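Local coordinates for protein hydrolase, isochorismatase family (Pseudomonas putida, PDB 4L07) that probably hydrolyses maleamate to maleate and ammonia, as a maleamate amidase of the isochorismatase family, at residues G19-I25 with T136-T142; T40-A44 with C171-A175. All coordinates share one frame; numbering follows the deposited sequence.

Contact 1 of 2, residues G19-I25 with T136-T142; sequences GVHPAII and TDTVVVT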
ATOM      1  N   GLY A  19     -23.325   6.643   3.425  1.00 24.97           N
ATOM      2  CA  GLY A  19     -23.199   7.428   2.203  1.00 25.03           C
ATOM      3  C   GLY A  19     -24.234   7.041   1.163  1.00 25.51           C
ATOM      4  O   GLY A  19     -25.210   6.350   1.460  1.00 26.87           O
ATOM      5  N   VAL A  20     -24.008   7.472  -0.072  1.00 26.06           N
ATOM      6  CA  VAL A  20     -24.980   7.260  -1.138  1.00 25.91           C
ATOM      7  C   VAL A  20     -24.413   6.485  -2.334  1.00 25.93           C
ATOM      8  O   VAL A  20     -25.092   6.334  -3.352  1.00 25.82           O
ATOM      9  CB  VAL A  20     -25.637   8.593  -1.584  1.00 26.20           C
ATOM     10  CG1 VAL A  20     -26.534   9.140  -0.481  1.00 27.24           C
ATOM     11  CG2 VAL A  20     -24.589   9.622  -1.995  1.00 26.41           C
ATOM     12  N   HIS A  21     -23.184   5.978  -2.193  1.00 25.93           N
ATOM     13  CA  HIS A  21     -22.549   5.161  -3.233  1.00 25.88           C
ATOM     14  C   HIS A  21     -22.037   3.852  -2.690  1.00 24.56           C
ATOM     15  O   HIS A  21     -20.839   3.703  -2.410  1.00 23.98           O
ATOM     16  CB  HIS A  21     -21.446   5.939  -3.941  1.00 26.77           C
ATOM     17  CG  HIS A  21     -21.926   7.212  -4.597  1.00 28.98           C
ATOM     18  ND1 HIS A  21     -22.692   7.210  -5.707  1.00 29.72           N
ATOM     19  CD2 HIS A  21     -21.729   8.546  -4.256  1.00 29.56           C
ATOM     20  CE1 HIS A  21     -22.968   8.480  -6.061  1.00 30.65           C
ATOM     21  NE2 HIS A  21     -22.379   9.297  -5.175  1.00 30.83           N
ATOM     22  N   PRO A  22     -22.946   2.875  -2.529  1.00 22.80           N
ATOM     23  CA  PRO A  22     -22.637   1.589  -1.920  1.00 22.79           C
ATOM     24  C   PRO A  22     -21.897   0.632  -2.846  1.00 22.15           C
ATOM     25  O   PRO A  22     -22.075   0.682  -4.064  1.00 21.93           O
ATOM     26  CB  PRO A  22     -24.024   1.001  -1.601  1.00 22.86           C
ATOM     27  CG  PRO A  22     -25.013   2.097  -1.857  1.00 22.71           C
ATOM     28  CD  PRO A  22     -24.372   2.979  -2.880  1.00 22.88           C
ATOM     29  N   ALA A  23     -21.094  -0.242  -2.245  1.00 21.56           N
ATOM     30  CA  ALA A  23     -20.493  -1.375  -2.933  1.00 21.18           C
ATOM     31  C   ALA A  23     -20.489  -2.579  -2.002  1.00 21.19           C
ATOM     32  O   ALA A  23     -20.385  -2.435  -0.773  1.00 21.88           O
ATOM     33  CB  ALA A  23     -19.079  -1.042  -3.398  1.00 20.63           C
ATOM     34  N   ILE A  24     -20.634  -3.764  -2.588  1.00 20.75           N
ATOM     35  CA  ILE A  24     -20.663  -5.006  -1.827  1.00 20.88           C
ATOM     36  C   ILE A  24     -19.329  -5.729  -2.020  1.00 20.92           C
ATOM     37  O   ILE A  24     -18.893  -5.949  -3.155  1.00 21.18           O
ATOM     38  CB  ILE A  24     -21.825  -5.932  -2.289  1.00 21.09           C
ATOM     39  CG1 ILE A  24     -23.130  -5.143  -2.546  1.00 20.81           C
ATOM     40  CG2 ILE A  24     -22.007  -7.130  -1.350  1.00 21.21           C
ATOM     41  CD1 ILE A  24     -23.705  -4.360  -1.374  1.00 21.00           C
ATOM     42  N   ILE A  25     -18.687  -6.094  -0.914  1.00 20.31           N
ATOM     43  CA  ILE A  25     -17.474  -6.910  -0.963  1.00 20.19           C
ATOM     44  C   ILE A  25     -17.790  -8.279  -0.371  1.00 20.16           C
ATOM     45  O   ILE A  25     -18.182  -8.381   0.789  1.00 20.18           O
ATOM     46  CB  ILE A  25     -16.301  -6.265  -0.190  1.00 20.28           C
ATOM     47  CG1 ILE A  25     -16.105  -4.803  -0.618  1.00 21.33           C
ATOM     48  CG2 ILE A  25     -15.035  -7.102  -0.358  1.00 20.42           C
ATOM     49  CD1 ILE A  25     -15.266  -3.985   0.346  1.00 21.82           C
ATOM     50  N   THR A 136     -17.027   5.043  -4.716  1.00 23.88           N
ATOM     51  CA  THR A 136     -17.702   4.348  -3.621  1.00 23.34           C
ATOM     52  C   THR A 136     -17.438   5.109  -2.323  1.00 23.59           C
ATOM     53  O   THR A 136     -16.326   5.594  -2.114  1.00 22.61           O
ATOM     54  CB  THR A 136     -17.178   2.900  -3.496  1.00 23.81           C
ATOM     55  OG1 THR A 136     -17.493   2.178  -4.691  1.00 24.18           O
ATOM     56  CG2 THR A 136     -17.796   2.177  -2.310  1.00 22.76           C
ATOM     57  N   ASP A 137     -18.458   5.229  -1.471  1.00 23.38           N
ATOM     58  CA  ASP A 137     -18.284   5.859  -0.156  1.00 23.16           C
ATOM     59  C   ASP A 137     -18.625   4.940   1.021  1.00 23.18           C
ATOM     60  O   ASP A 137     -18.223   5.208   2.161  1.00 22.60           O
ATOM     61  CB  ASP A 137     -19.049   7.191  -0.052  1.00 24.28           C
ATOM     62  CG  ASP A 137     -20.551   7.051  -0.305  1.00 24.57           C
ATOM     63  OD1 ASP A 137     -21.116   5.949  -0.164  1.00 24.53           O
ATOM     64  OD2 ASP A 137     -21.178   8.082  -0.631  1.00 25.57           O
ATOM     65  N   THR A 138     -19.360   3.868   0.737  1.00 22.16           N
ATOM     66  CA  THR A 138     -19.846   2.953   1.769  1.00 22.30           C
ATOM     67  C   THR A 138     -19.736   1.525   1.257  1.00 21.76           C
ATOM     68  O   THR A 138     -20.210   1.214   0.158  1.00 21.83           O
ATOM     69  CB  THR A 138     -21.317   3.250   2.137  1.00 22.84           C
ATOM     70  OG1 THR A 138     -21.475   4.650   2.391  1.00 23.30           O
ATOM     71  CG2 THR A 138     -21.742   2.462   3.382  1.00 22.86           C
ATOM     72  N   VAL A 139     -19.099   0.660   2.043  1.00 21.70           N
ATOM     73  CA  VAL A 139     -18.958  -0.745   1.667  1.00 21.24           C
ATOM     74  C   VAL A 139     -19.738  -1.644   2.615  1.00 21.76           C
ATOM     75  O   VAL A 139     -19.816  -1.376   3.822  1.00 22.18           O
ATOM     76  CB  VAL A 139     -17.483  -1.211   1.552  1.00 21.48           C
ATOM     77  CG1 VAL A 139     -16.766  -0.447   0.438  1.00 21.25           C
ATOM     78  CG2 VAL A 139     -16.734  -1.064   2.874  1.00 21.35           C
ATOM     79  N   VAL A 140     -20.343  -2.686   2.055  1.00 21.43           N
ATOM     80  CA  VAL A 140     -20.957  -3.735   2.862  1.00 21.93           C
ATOM     81  C   VAL A 140     -20.068  -4.971   2.746  1.00 21.09           C
ATOM     82  O   VAL A 140     -19.794  -5.465   1.639  1.00 20.97           O
ATOM     83  CB  VAL A 140     -22.428  -4.040   2.476  1.00 23.00           C
ATOM     84  CG1 VAL A 140     -23.200  -2.768   2.140  1.00 22.43           C
ATOM     85  CG2 VAL A 140     -22.500  -5.031   1.343  1.00 25.74           C
ATOM     86  N   VAL A 141     -19.586  -5.442   3.888  1.00 20.34           N
ATOM     87  CA  VAL A 141     -18.651  -6.556   3.907  1.00 20.09           C
ATOM     88  C   VAL A 141     -19.351  -7.827   4.382  1.00 20.77           C
ATOM     89  O   VAL A 141     -20.030  -7.823   5.405  1.00 21.31           O
ATOM     90  CB  VAL A 141     -17.407  -6.253   4.774  1.00 19.60           C
ATOM     91  CG1 VAL A 141     -16.394  -7.388   4.675  1.00 19.73           C
ATOM     92  CG2 VAL A 141     -16.755  -4.946   4.345  1.00 19.96           C
ATOM     93  N   THR A 142     -19.172  -8.896   3.610  1.00 21.23           N
ATOM     94  CA  THR A 142     -19.726 -10.221   3.890  1.00 21.12           C
ATOM     95  C   THR A 142     -18.623 -11.252   3.641  1.00 21.61           C
ATOM     96  O   THR A 142     -17.588 -10.919   3.071  1.00 21.01           O
ATOM     97  CB  THR A 142     -20.905 -10.547   2.941  1.00 22.30           C
ATOM     98  OG1 THR A 142     -20.423 -10.682   1.593  1.00 23.13           O
ATOM     99  CG2 THR A 142     -21.970  -9.454   2.979  1.00 22.54           C
TER
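Pro-22 to Ile-25 pair in parallel with Thr-138 to Val-141, joining the two central strands of the isochorismatase-type alpha/beta sheet. The short strand axes come within 4.7 Å and diverge by 23°. Parallel-sheet hydrogen bonds join the strands. Ala-23 N donates to Thr-138 O, and Ala-23 O accepts from Val-140 N at 2.8 Å. Ile-25 N then donates to Val-140 O, and Thr-142 N to Ile-25 O.

Apolar groups cover both faces. On one, Ile-25 reaches back with CD1 to CB of Val-139 at 3.8 Å, beneath helix 146-159. CG1 of Ile-25 stands beside its own backbone N (chi1 -51°), which turns the chain toward the earlier residue of the partner strand. Ala-23 CB meets Thr-136 CG2 at 3.6 Å on the same face. On the other, Ile-24 CB packs against Val-140 CG2, under helix 45-60, while Pro-22 meets helix 196-207.

Polar side chains close the entry to the strands. The carboxylate of Asp-137 grips two successive amides, both from the syn side: OD2 takes Val-20 N at 2.9 Å, and OD1 takes His-21 N, tilted 34° out of the carboxylate plane. Asp-137 N donates to His-21 O at 3.0 Å. Gly-19 N donates to Thr-138 OG1 at 2.9 Å. That hydroxyl in turn donates to Asp-137 OD1, meeting it from the carboxylate face opposite His-21 N.

Contact 2 of 2, residues T40-A44 with C171-A175; sequences TASDA and CADRA. With SO4 (sulfate ion), chain C.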
ATOM      1  N   THR A  40     -10.192 -26.423   5.421  1.00 22.95           N
ATOM      2  CA  THR A  40     -10.270 -24.993   5.738  1.00 22.25           C
ATOM      3  C   THR A  40     -11.695 -24.440   5.765  1.00 22.07           C
ATOM      4  O   THR A  40     -11.906 -23.264   6.057  1.00 21.31           O
ATOM      5  CB  THR A  40      -9.408 -24.156   4.772  1.00 22.41           C
ATOM      6  OG1 THR A  40      -9.671 -24.565   3.422  1.00 22.48           O
ATOM      7  CG2 THR A  40      -7.921 -24.335   5.088  1.00 22.15           C
ATOM      8  N   ALA A  41     -12.681 -25.293   5.495  1.00 22.30           N
ATOM      9  CA  ALA A  41     -14.051 -24.817   5.280  1.00 22.47           C
ATOM     10  C   ALA A  41     -14.916 -24.717   6.538  1.00 23.30           C
ATOM     11  O   ALA A  41     -14.632 -25.343   7.568  1.00 22.95           O
ATOM     12  CB  ALA A  41     -14.747 -25.661   4.225  1.00 22.68           C
ATOM     13  N   SER A  42     -15.976 -23.920   6.423  1.00 23.83           N
ATOM     14  CA  SER A  42     -16.983 -23.752   7.468  1.00 25.05           C
ATOM     15  C   SER A  42     -18.363 -23.920   6.841  1.00 25.35           C
ATOM     16  O   SER A  42     -18.503 -23.829   5.618  1.00 24.85           O
ATOM     17  CB  SER A  42     -16.886 -22.348   8.063  1.00 25.37           C
ATOM     18  OG  SER A  42     -15.608 -22.097   8.617  1.00 26.57           O
ATOM     19  N   ASP A  43     -19.381 -24.147   7.667  1.00 26.34           N
ATOM     20  CA  ASP A  43     -20.762 -24.117   7.185  1.00 27.19           C
ATOM     21  C   ASP A  43     -21.176 -22.669   6.936  1.00 26.27           C
ATOM     22  O   ASP A  43     -21.336 -21.882   7.873  1.00 25.21           O
ATOM     23  CB  ASP A  43     -21.717 -24.800   8.173  1.00 29.00           C
ATOM     24  CG  ASP A  43     -23.183 -24.741   7.727  1.00 31.74           C
ATOM     25  OD1 ASP A  43     -23.469 -24.393   6.554  1.00 30.43           O
ATOM     26  OD2 ASP A  43     -24.059 -25.065   8.561  1.00 34.36           O
ATOM     27  N   ALA A  44     -21.332 -22.330   5.661  1.00 25.28           N
ATOM     28  CA  ALA A  44     -21.663 -20.975   5.250  1.00 24.99           C
ATOM     29  C   ALA A  44     -22.956 -20.930   4.432  1.00 24.70           C
ATOM     30  O   ALA A  44     -23.238 -19.942   3.757  1.00 23.77           O
ATOM     31  CB  ALA A  44     -20.504 -20.365   4.466  1.00 25.08           C
ATOM     32  N   CYS A 171     -21.841 -13.362   7.578  1.00 22.87           N
ATOM     33  CA  CYS A 171     -20.479 -13.665   7.974  1.00 22.72           C
ATOM     34  C   CYS A 171     -20.427 -15.044   8.616  1.00 22.68           C
ATOM     35  O   CYS A 171     -21.163 -15.317   9.567  1.00 23.80           O
ATOM     36  CB  CYS A 171     -19.975 -12.588   8.936  1.00 22.76           C
ATOM     37  SG  CYS A 171     -19.850 -10.942   8.188  1.00 24.85           S
ATOM     38  N   ALA A 172     -19.568 -15.911   8.085  1.00 22.41           N
ATOM     39  CA  ALA A 172     -19.413 -17.275   8.595  1.00 22.22           C
ATOM     40  C   ALA A 172     -18.059 -17.439   9.286  1.00 21.97           C
ATOM     41  O   ALA A 172     -17.077 -16.796   8.909  1.00 20.94           O
ATOM     42  CB  ALA A 172     -19.561 -18.279   7.461  1.00 22.56           C
ATOM     43  N   ASP A 173     -18.008 -18.294  10.300  1.00 21.81           N
ATOM     44  CA  ASP A 173     -16.748 -18.605  10.966  1.00 21.51           C
ATOM     45  C   ASP A 173     -16.702 -20.061  11.437  1.00 21.63           C
ATOM     46  O   ASP A 173     -17.717 -20.785  11.372  1.00 21.72           O
ATOM     47  CB  ASP A 173     -16.515 -17.638  12.137  1.00 21.18           C
ATOM     48  CG  ASP A 173     -15.038 -17.388  12.406  1.00 21.64           C
ATOM     49  OD1 ASP A 173     -14.213 -18.286  12.130  1.00 21.38           O
ATOM     50  OD2 ASP A 173     -14.702 -16.288  12.898  1.00 21.85           O
ATOM     51  N   ARG A 174     -15.526 -20.479  11.903  1.00 21.47           N
ATOM     52  CA  ARG A 174     -15.261 -21.850  12.351  1.00 22.08           C
ATOM     53  C   ARG A 174     -15.778 -22.131  13.746  1.00 22.94           C
ATOM     54  O   ARG A 174     -15.961 -23.287  14.116  1.00 22.73           O
ATOM     55  CB  ARG A 174     -13.760 -22.136  12.323  1.00 22.15           C
ATOM     56  CG  ARG A 174     -13.206 -22.146  10.922  1.00 21.84           C
ATOM     57  CD  ARG A 174     -11.714 -22.386  10.854  1.00 21.32           C
ATOM     58  NE  ARG A 174     -11.308 -22.291   9.458  1.00 20.55           N
ATOM     59  CZ  ARG A 174     -10.910 -21.171   8.866  1.00 20.99           C
ATOM     60  NH1 ARG A 174     -10.830 -20.035   9.558  1.00 20.53           N
ATOM     61  NH2 ARG A 174     -10.590 -21.189   7.576  1.00 20.18           N
ATOM     62  N   ALA A 175     -15.986 -21.069  14.518  1.00 23.64           N
ATOM     63  CA  ALA A 175     -16.427 -21.173  15.909  1.00 24.02           C
ATOM     64  C   ALA A 175     -17.098 -19.880  16.329  1.00 24.21           C
ATOM     65  O   ALA A 175     -16.794 -18.811  15.790  1.00 23.74           O
ATOM     66  CB  ALA A 175     -15.249 -21.482  16.823  1.00 24.13           C
TER
HETATM   67  S   SO4 C 301      -9.687 -17.026   7.321  1.00 20.39           S
HETATM   68  O1  SO4 C 301     -10.263 -18.396   7.358  1.00 20.94           O
HETATM   69  O2  SO4 C 301     -10.752 -16.015   7.331  1.00 20.25           O
HETATM   70  O3  SO4 C 301      -8.835 -16.825   8.514  1.00 22.21           O
HETATM   71  O4  SO4 C 301      -8.845 -16.846   6.105  1.00 22.00           O
HETATM   72  O   HOH W   1     -12.010 -24.945   8.822  1.00 23.10           O
HETATM   73  O   HOH W   2     -18.796 -23.778  10.631  1.00 44.04           O
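Ser-42 faces Arg-174 with CA atoms 5.5 Å apart, and the touching parts, 40-44 and 172-174, run 141° apart. Arg-174 carries the polar part. Its chain, extended from CG to NE, takes the guanidinium past Ser-42 to Thr-40. NH2 donates to Thr-40 O at 2.9 Å, tilted 17° from the carbonyl plane. NH1 and NH2 both donate to sulfate O1, which sits at the guanidinium edge. NE donates to a water that bonds onward to Ala-41 O. These partners fix the rotation of the flat group. An alanine in place of Arg-174 is likely to leave Thr-40 O and sulfate O1 without these N-H donors, and Ala-41 O without its water-mediated link to NE.

Lower on the chain, Ser-42 OG lies against Arg-174 CG at 3.3 Å. Ala-44 CB meets Ala-172 CB at 3.8 Å. Asp-173 OD1 accepts from Arg-174 N, and its OD2 bonds Ser-147. A second water links Asp-43 N to Asp-173 O.

The sulfate, probably from the crystallisation liquor, is also held by Lys-189 of the third subunit, and by Thr-145 OG1 and Cys-149 N. It probably marks an anion-binding spot beyond the C-terminal ends of the parallel strands, consistent with the active-site pocket of isochorismatase-type hydrolases.

Overall arrangement
Contacts 1 and 2 lie about 23 Å apart, centre to centre, on opposite sides of the middle of the chain. Their segments alternate in sequence: 19-25, 40-44, 136-142, 171-175. Both reach the same six-stranded parallel sheet. Contact 1 pairs strands 22-27 and 138-144 from their N-terminal ends through most of their length. Contact 2 lies at the C-terminal ends of the strands, where strand 163-172, the neighbour of 138-144, runs out toward helix 176-189. Its partner is the loop leading into helix 45-60, which packs on contact 1. The two touch lightly, Val-141 O to Cys-171 SG at 4.2 Å. One thus builds the sheet core; the other borders a third-subunit interface.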